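Local coordinates for 3-dehydroquinate dehydratase (Aquifex aeolicus, PDB 2EGZ), which catalyses the cis-dehydration of 3-dehydroquinate to 3-dehydroshikimate, probably as the third step of the chorismate pathway that leads to the aromatic amino acids, at residues T37-V42 and F77-P82; T87-E90 and G95-V98; E151-L156 and G176-L181. All coordinates share one frame; numbering follows the deposited sequence.

Interaction 1: T37-V42 and F77-P82; sequences TSLNYV and FEELSP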
loop_
_atom_site.group_PDB
_atom_site.type_symbol
_atom_site.label_atom_id
_atom_site.label_comp_id
_atom_site.label_asym_id
_atom_site.label_seq_id
_atom_site.Cartn_x
_atom_site.Cartn_y
_atom_site.Cartn_z
ATOM N N THR B 37 -20.403 12.305 5.272
ATOM C CA THR B 37 -20.365 11.116 4.422
ATOM C C THR B 37 -21.576 10.206 4.564
ATOM O O THR B 37 -21.526 9.033 4.191
ATOM C CB THR B 37 -19.086 10.269 4.666
ATOM O OG1 THR B 37 -19.052 9.810 6.023
ATOM C CG2 THR B 37 -17.844 11.092 4.373
ATOM N N SER B 38 -22.672 10.743 5.093
ATOM C CA SER B 38 -23.884 9.950 5.247
ATOM C C SER B 38 -24.345 9.489 3.867
ATOM O O SER B 38 -24.140 10.190 2.876
ATOM C CB SER B 38 -24.982 10.776 5.923
ATOM O OG SER B 38 -25.226 11.983 5.220
ATOM N N LEU B 39 -24.966 8.316 3.806
ATOM C CA LEU B 39 -25.433 7.771 2.539
ATOM C C LEU B 39 -26.350 8.713 1.765
ATOM O O LEU B 39 -26.326 8.734 0.532
ATOM C CB LEU B 39 -26.159 6.442 2.761
ATOM C CG LEU B 39 -25.378 5.274 3.376
ATOM C CD1 LEU B 39 -26.281 4.041 3.423
ATOM C CD2 LEU B 39 -24.125 4.987 2.558
ATOM N N ASN B 40 -27.156 9.496 2.475
ATOM C CA ASN B 40 -28.070 10.399 1.795
ATOM C C ASN B 40 -27.380 11.637 1.252
ATOM O O ASN B 40 -27.650 12.058 0.126
ATOM C CB ASN B 40 -29.207 10.827 2.722
ATOM C CG ASN B 40 -30.263 11.631 1.993
ATOM O OD1 ASN B 40 -30.896 11.135 1.065
ATOM N ND2 ASN B 40 -30.449 12.880 2.402
ATOM N N TYR B 41 -26.497 12.221 2.055
ATOM C CA TYR B 41 -25.775 13.414 1.643
ATOM C C TYR B 41 -25.021 13.147 0.345
ATOM O O TYR B 41 -25.077 13.945 -0.588
ATOM C CB TYR B 41 -24.780 13.834 2.724
ATOM C CG TYR B 41 -24.121 15.174 2.472
ATOM C CD1 TYR B 41 -24.840 16.365 2.609
ATOM C CD2 TYR B 41 -22.776 15.255 2.112
ATOM C CE1 TYR B 41 -24.230 17.603 2.402
ATOM C CE2 TYR B 41 -22.158 16.486 1.901
ATOM C CZ TYR B 41 -22.890 17.655 2.049
ATOM O OH TYR B 41 -22.274 18.871 1.856
ATOM N N VAL B 42 -24.320 12.020 0.287
ATOM C CA VAL B 42 -23.549 11.681 -0.904
ATOM C C VAL B 42 -24.461 11.306 -2.068
ATOM O O VAL B 42 -24.194 11.672 -3.211
ATOM C CB VAL B 42 -22.561 10.529 -0.627
ATOM C CG1 VAL B 42 -21.661 10.324 -1.838
ATOM C CG2 VAL B 42 -21.711 10.862 0.598
ATOM N N PHE B 77 -19.931 2.552 -0.983
ATOM C CA PHE B 77 -19.703 1.846 -2.241
ATOM C C PHE B 77 -20.857 0.895 -2.551
ATOM O O PHE B 77 -21.373 0.870 -3.670
ATOM C CB PHE B 77 -18.398 1.043 -2.190
ATOM C CG PHE B 77 -17.157 1.880 -2.330
ATOM C CD1 PHE B 77 -17.046 2.823 -3.347
ATOM C CD2 PHE B 77 -16.077 1.692 -1.471
ATOM C CE1 PHE B 77 -15.887 3.565 -3.508
ATOM C CE2 PHE B 77 -14.907 2.433 -1.626
ATOM C CZ PHE B 77 -14.815 3.372 -2.651
ATOM N N GLU B 78 -21.253 0.110 -1.554
ATOM C CA GLU B 78 -22.339 -0.848 -1.717
ATOM C C GLU B 78 -23.612 -0.174 -2.201
ATOM O O GLU B 78 -24.262 -0.647 -3.131
ATOM C CB GLU B 78 -22.635 -1.554 -0.389
ATOM C CG GLU B 78 -21.443 -2.239 0.243
ATOM C CD GLU B 78 -21.817 -3.006 1.501
ATOM O OE1 GLU B 78 -22.436 -2.406 2.409
ATOM O OE2 GLU B 78 -21.488 -4.210 1.579
ATOM N N GLU B 79 -23.955 0.939 -1.567
ATOM C CA GLU B 79 -25.169 1.672 -1.897
ATOM C C GLU B 79 -25.095 2.643 -3.072
ATOM O O GLU B 79 -26.068 2.800 -3.807
ATOM C CB GLU B 79 -25.649 2.440 -0.666
ATOM C CG GLU B 79 -25.922 1.561 0.542
ATOM C CD GLU B 79 -26.906 0.456 0.234
ATOM O OE1 GLU B 79 -28.009 0.764 -0.267
ATOM O OE2 GLU B 79 -26.577 -0.720 0.493
ATOM N N LEU B 80 -23.950 3.289 -3.259
ATOM C CA LEU B 80 -23.826 4.276 -4.322
ATOM C C LEU B 80 -23.151 3.858 -5.629
ATOM O O LEU B 80 -23.371 4.490 -6.661
ATOM C CB LEU B 80 -23.139 5.526 -3.768
ATOM C CG LEU B 80 -23.837 6.135 -2.546
ATOM C CD1 LEU B 80 -23.048 7.333 -2.047
ATOM C CD2 LEU B 80 -25.255 6.550 -2.914
ATOM N N SER B 81 -22.332 2.813 -5.605
ATOM C CA SER B 81 -21.678 2.381 -6.838
ATOM C C SER B 81 -22.685 2.042 -7.939
ATOM O O SER B 81 -22.427 2.275 -9.122
ATOM C CB SER B 81 -20.767 1.185 -6.567
ATOM O OG SER B 81 -19.641 1.596 -5.809
ATOM N N PRO B 82 -23.842 1.472 -7.570
ATOM C CA PRO B 82 -24.824 1.147 -8.609
ATOM C C PRO B 82 -25.435 2.411 -9.220
ATOM O O PRO B 82 -26.082 2.361 -10.266
ATOM C CB PRO B 82 -25.874 0.331 -7.852
ATOM C CG PRO B 82 -25.086 -0.312 -6.748
ATOM C CD PRO B 82 -24.195 0.823 -6.293
#
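The backbones of 37-42 and 77-82 come nearest at Leu-39 and Glu-79, whose CA atoms lie 7.5 Å apart, and no hydrogen bond joins the two segments, so side chains carry the contact. It is a helix-helix seam on the outer layer of the TIM barrel: the first turn of helix 39-51 meets the C-terminal part of helix 73-80. On the more open side, Leu-39 reaches over with its CD1 and meets CG of Glu-79 at 3.8 Å. The bend of Glu-79 at chi2 (-55°) turns the carboxylate off to one side, and it is the CG methylene that meets the leucine. Deeper in, Val-42 and Leu-80 point at each other and are buried. The other branch of Leu-80 lies less closely, CD2 being 4.2 Å from the carbonyl O of Leu-39. Leu-76 packs on both Leu-39 and Val-42, while Leu-58 of strand 55-59 backs Leu-80. Ser-38 occupies the N-cap of helix 39-51, and its OG accepts a weak bond from Tyr-41 N at 3.4 Å. The Val-42 side chain also lies near Leu-29, a predicted 3-dehydroquinate-binding residue. With CG1 anti to the backbone N (chi1 -173°), Val-42 presses this methyl on CD1 of Leu-80 at 3.3 Å, closer than ordinary van der Waals contact.

Interaction 2: T87-E90 and G95-V98; sequences TDIE and GLLV
A buried, mainly apolar packing of strand on helix brings Ile-89 of strand 86-90 under Leu-96 and Leu-97, at the start of helix 94-107 in the outer layer of the barrel. The evidence is in the two branches of Ile-89, each of which meets a different leucine. Its CG1 stands anti to the backbone N (chi1 -177°) and extends CD1 to CD1 of Leu-96 at 3.9 Å, the two side chains crossing at about a right angle. The other branch ends in CG2, 3.8 Å from CD2 of Leu-97. That same leucine methyl also lies 3.7 Å from the carbonyl O of Glu-90, so it sits over the end of the strand. This is the strand-to-helix half of a beta-alpha-beta unit, strand 86-90, helix 94-107 and strand 110-117, the repeating element of the TIM barrel. The flanks of Ile-89 are covered by Leu-111 and Ile-113 of the next strand, and by Phe-77 of helix 73-80. At the strand end, the carboxylate of Glu-90 is bonded through OE1 to Ser-93 OG and through OE2 to Ser-62 N, and its side chain comes close to the substrate-binding Arg-61.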
loop_
_atom_site.group_PDB
_atom_site.type_symbol
_atom_site.label_atom_id
_atom_site.label_comp_id
_atom_site.label_asym_id
_atom_site.label_seq_id
_atom_site.Cartn_x
_atom_site.Cartn_y
_atom_site.Cartn_z
ATOM N N THR B 87 -16.839 4.248 -10.542
ATOM C CA THR B 87 -16.447 4.123 -9.147
ATOM C C THR B 87 -14.938 3.907 -9.213
ATOM O O THR B 87 -14.459 3.047 -9.958
ATOM C CB THR B 87 -17.097 2.919 -8.440
ATOM O OG1 THR B 87 -18.491 3.178 -8.223
ATOM C CG2 THR B 87 -16.419 2.678 -7.095
ATOM N N ASP B 88 -14.192 4.714 -8.470
ATOM C CA ASP B 88 -12.738 4.600 -8.445
ATOM C C ASP B 88 -12.331 3.948 -7.128
ATOM O O ASP B 88 -12.561 4.508 -6.058
ATOM C CB ASP B 88 -12.094 5.993 -8.559
ATOM C CG ASP B 88 -10.568 5.945 -8.563
ATOM O OD1 ASP B 88 -9.990 5.113 -7.829
ATOM O OD2 ASP B 88 -9.937 6.755 -9.286
ATOM N N ILE B 89 -11.745 2.759 -7.213
ATOM C CA ILE B 89 -11.285 2.044 -6.028
ATOM C C ILE B 89 -9.785 1.808 -6.214
ATOM O O ILE B 89 -9.326 1.597 -7.331
ATOM C CB ILE B 89 -12.025 0.691 -5.864
ATOM C CG1 ILE B 89 -11.577 -0.013 -4.575
ATOM C CG2 ILE B 89 -11.771 -0.192 -7.071
ATOM C CD1 ILE B 89 -11.921 0.745 -3.307
ATOM N N GLU B 90 -9.020 1.867 -5.129
ATOM C CA GLU B 90 -7.576 1.659 -5.230
ATOM C C GLU B 90 -7.252 0.184 -5.425
ATOM O O GLU B 90 -7.893 -0.689 -4.831
ATOM C CB GLU B 90 -6.858 2.147 -3.968
ATOM C CG GLU B 90 -7.135 3.586 -3.546
ATOM C CD GLU B 90 -8.514 3.772 -2.943
ATOM O OE1 GLU B 90 -9.073 2.789 -2.405
ATOM O OE2 GLU B 90 -9.031 4.908 -2.993
ATOM N N GLY B 95 -9.470 -6.176 -0.888
ATOM C CA GLY B 95 -10.689 -6.758 -0.346
ATOM C C GLY B 95 -12.007 -6.252 -0.912
ATOM O O GLY B 95 -13.048 -6.882 -0.716
ATOM N N LEU B 96 -11.974 -5.122 -1.614
ATOM C CA LEU B 96 -13.190 -4.546 -2.186
ATOM C C LEU B 96 -13.290 -4.697 -3.701
ATOM O O LEU B 96 -14.357 -4.490 -4.277
ATOM C CB LEU B 96 -13.279 -3.060 -1.825
ATOM C CG LEU B 96 -13.343 -2.720 -0.335
ATOM C CD1 LEU B 96 -13.211 -1.223 -0.137
ATOM C CD2 LEU B 96 -14.656 -3.222 0.246
ATOM N N LEU B 97 -12.188 -5.077 -4.341
ATOM C CA LEU B 97 -12.151 -5.219 -5.796
ATOM C C LEU B 97 -13.210 -6.128 -6.425
ATOM O O LEU B 97 -14.020 -5.671 -7.239
ATOM C CB LEU B 97 -10.754 -5.676 -6.241
ATOM C CG LEU B 97 -9.569 -4.759 -5.907
ATOM C CD1 LEU B 97 -8.285 -5.384 -6.426
ATOM C CD2 LEU B 97 -9.773 -3.380 -6.525
ATOM N N VAL B 98 -13.203 -7.410 -6.070
ATOM C CA VAL B 98 -14.172 -8.349 -6.637
ATOM C C VAL B 98 -15.596 -7.884 -6.357
ATOM O O VAL B 98 -16.463 -7.934 -7.228
ATOM C CB VAL B 98 -13.986 -9.771 -6.055
ATOM C CG1 VAL B 98 -15.029 -10.715 -6.634
ATOM C CG2 VAL B 98 -12.583 -10.276 -6.359
#

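Interaction 3: E151-L156 and G176-L181; sequences EDVARL and GKISRL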
loop_
_atom_site.group_PDB
_atom_site.type_symbol
_atom_site.label_atom_id
_atom_site.label_comp_id
_atom_site.label_asym_id
_atom_site.label_seq_id
_atom_site.Cartn_x
_atom_site.Cartn_y
_atom_site.Cartn_z
ATOM N N GLU B 151 11.848 12.570 -18.768
ATOM C CA GLU B 151 12.050 11.159 -19.099
ATOM C C GLU B 151 10.983 10.294 -18.421
ATOM O O GLU B 151 10.524 9.302 -18.990
ATOM C CB GLU B 151 13.428 10.687 -18.621
ATOM C CG GLU B 151 14.564 11.690 -18.781
ATOM C CD GLU B 151 14.894 11.994 -20.226
ATOM O OE1 GLU B 151 14.985 11.039 -21.024
ATOM O OE2 GLU B 151 15.078 13.187 -20.558
ATOM N N ASP B 152 10.602 10.663 -17.198
ATOM C CA ASP B 152 9.592 9.912 -16.444
ATOM C C ASP B 152 8.233 9.969 -17.132
ATOM O O ASP B 152 7.442 9.028 -17.043
ATOM C CB ASP B 152 9.428 10.465 -15.019
ATOM C CG ASP B 152 10.506 9.986 -14.064
ATOM O OD1 ASP B 152 11.152 8.951 -14.343
ATOM O OD2 ASP B 152 10.686 10.640 -13.011
ATOM N N VAL B 153 7.958 11.085 -17.797
ATOM C CA VAL B 153 6.686 11.262 -18.495
ATOM C C VAL B 153 6.679 10.380 -19.732
ATOM O O VAL B 153 5.759 9.596 -19.943
ATOM C CB VAL B 153 6.487 12.728 -18.932
ATOM C CG1 VAL B 153 5.113 12.901 -19.577
ATOM C CG2 VAL B 153 6.638 13.648 -17.732
ATOM N N ALA B 154 7.725 10.504 -20.542
ATOM C CA ALA B 154 7.844 9.713 -21.756
ATOM C C ALA B 154 7.758 8.224 -21.426
ATOM O O ALA B 154 7.083 7.462 -22.120
ATOM C CB ALA B 154 9.174 10.033 -22.447
ATOM N N ARG B 155 8.436 7.820 -20.353
ATOM C CA ARG B 155 8.463 6.421 -19.934
ATOM C C ARG B 155 7.080 5.897 -19.552
ATOM O O ARG B 155 6.665 4.833 -20.011
ATOM C CB ARG B 155 9.447 6.251 -18.767
ATOM C CG ARG B 155 9.783 4.805 -18.423
ATOM C CD ARG B 155 11.078 4.733 -17.612
ATOM N NE ARG B 155 10.990 5.457 -16.345
ATOM C CZ ARG B 155 10.346 5.014 -15.267
ATOM N NH1 ARG B 155 10.322 5.748 -14.161
ATOM N NH2 ARG B 155 9.726 3.841 -15.293
ATOM N N LEU B 156 6.362 6.641 -18.716
ATOM C CA LEU B 156 5.025 6.219 -18.309
ATOM C C LEU B 156 4.134 6.024 -19.531
ATOM O O LEU B 156 3.432 5.016 -19.651
ATOM C CB LEU B 156 4.377 7.263 -17.390
ATOM C CG LEU B 156 2.894 7.002 -17.066
ATOM C CD1 LEU B 156 2.770 5.706 -16.270
ATOM C CD2 LEU B 156 2.303 8.174 -16.282
ATOM N N GLY B 176 5.112 16.577 -15.639
ATOM C CA GLY B 176 4.072 15.813 -16.307
ATOM C C GLY B 176 2.863 16.525 -16.884
ATOM O O GLY B 176 1.981 15.870 -17.436
ATOM N N LYS B 177 2.813 17.847 -16.777
ATOM C CA LYS B 177 1.668 18.598 -17.285
ATOM C C LYS B 177 1.240 18.171 -18.692
ATOM O O LYS B 177 0.048 18.005 -18.968
ATOM C CB LYS B 177 1.976 20.101 -17.266
ATOM C CG LYS B 177 0.750 20.980 -17.452
ATOM C CD LYS B 177 1.073 22.450 -17.195
ATOM C CE LYS B 177 -0.191 23.299 -17.209
ATOM N NZ LYS B 177 0.105 24.746 -16.970
ATOM N N ILE B 178 2.212 17.987 -19.578
ATOM C CA ILE B 178 1.916 17.589 -20.948
ATOM C C ILE B 178 1.164 16.256 -21.035
ATOM O O ILE B 178 0.410 16.028 -21.985
ATOM C CB ILE B 178 3.219 17.500 -21.791
ATOM C CG1 ILE B 178 2.888 17.207 -23.255
ATOM C CG2 ILE B 178 4.121 16.415 -21.236
ATOM C CD1 ILE B 178 1.972 18.230 -23.893
ATOM N N SER B 179 1.352 15.384 -20.043
ATOM C CA SER B 179 0.681 14.084 -20.049
ATOM C C SER B 179 -0.834 14.235 -19.925
ATOM O O SER B 179 -1.591 13.354 -20.329
ATOM C CB SER B 179 1.185 13.204 -18.900
ATOM O OG SER B 179 0.655 13.635 -17.654
ATOM N N ARG B 180 -1.277 15.349 -19.361
ATOM C CA ARG B 180 -2.708 15.571 -19.189
ATOM C C ARG B 180 -3.396 15.817 -20.526
ATOM O O ARG B 180 -4.597 15.575 -20.674
ATOM C CB ARG B 180 -2.936 16.745 -18.229
ATOM C CG ARG B 180 -2.383 16.465 -16.834
ATOM C CD ARG B 180 -2.688 17.594 -15.863
ATOM N NE ARG B 180 -2.120 17.327 -14.544
ATOM C CZ ARG B 180 -2.691 16.569 -13.612
ATOM N NH1 ARG B 180 -3.866 15.993 -13.837
ATOM N NH2 ARG B 180 -2.079 16.379 -12.456
ATOM N N LEU B 181 -2.628 16.282 -21.506
ATOM C CA LEU B 181 -3.165 16.534 -22.837
ATOM C C LEU B 181 -2.795 15.411 -23.803
ATOM O O LEU B 181 -3.643 14.921 -24.556
ATOM C CB LEU B 181 -2.630 17.863 -23.378
ATOM C CG LEU B 181 -2.974 18.174 -24.838
ATOM C CD1 LEU B 181 -4.488 18.239 -25.003
ATOM C CD2 LEU B 181 -2.343 19.492 -25.248
#
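Van der Waals contact across the interface is carried by Val-153, whose side chain points from helix 150-160 at segment 176-181; the CA atoms of Val-153 and Gly-176 are only 5.7 Å apart. Its CG2 lies 3.6 Å from CA of Gly-176, methyl against bare backbone. CG1, anti to the backbone N (chi1 -176°), meets two side chains at once: CG2 of Ile-178 and CB of Ser-179, each 4.0 Å away. With an alanine here both methyls would go, which would probably open a gap beside Gly-176 and leave CB of Ser-179 without its apolar neighbour.

Within 176-181 hydrogen bonds fix the turn from Gly-176 to Ser-179. Gly-176 O is gripped twice by Ser-179, by its N at 2.7 Å and by its OG at 2.6 Å; the hydroxyl approaches in the carbonyl plane with a C=O...OG angle of 149°. Ser-179 OG is also bonded to Ser-171 N, which ties the turn to strand 168-172.

Within 151-156 the charge pair is Arg-155 NH1 with Asp-152 OD1, a salt bridge at 3.3 Å, its hydrogen bond weak though fairly straight (N-H...O 160°).

The packing thus sets helix 150-160, in the outer layer of the TIM barrel, against the segment 176-181, which runs into the short helix bearing Arg-180 of the 3-dehydroquinate-binding site.

How the interactions relate
From the N terminus, interaction 1 closes first, bridging the 34 residues between 37-42 and 77-82 and joining two outer helices across strand 55-59. Interaction 2 follows with a short closure of four residues, tying strand 86-90 to the helix after it. Interaction 3 closes over 19 residues that include strand 168-172, joining helix 150-160 to the segment entering the short helix of Arg-180. The three are in series: none encloses or crosses another. Interactions 1 and 2 touch: Ser-81 OG and Thr-87 OG1 are 3.1 Å apart, a probable hydrogen bond, and Phe-77 CE2 lies 3.8 Å from Ile-89 CD1. Interaction 3 lies across the barrel from interaction 1, their centres about 34 Å apart.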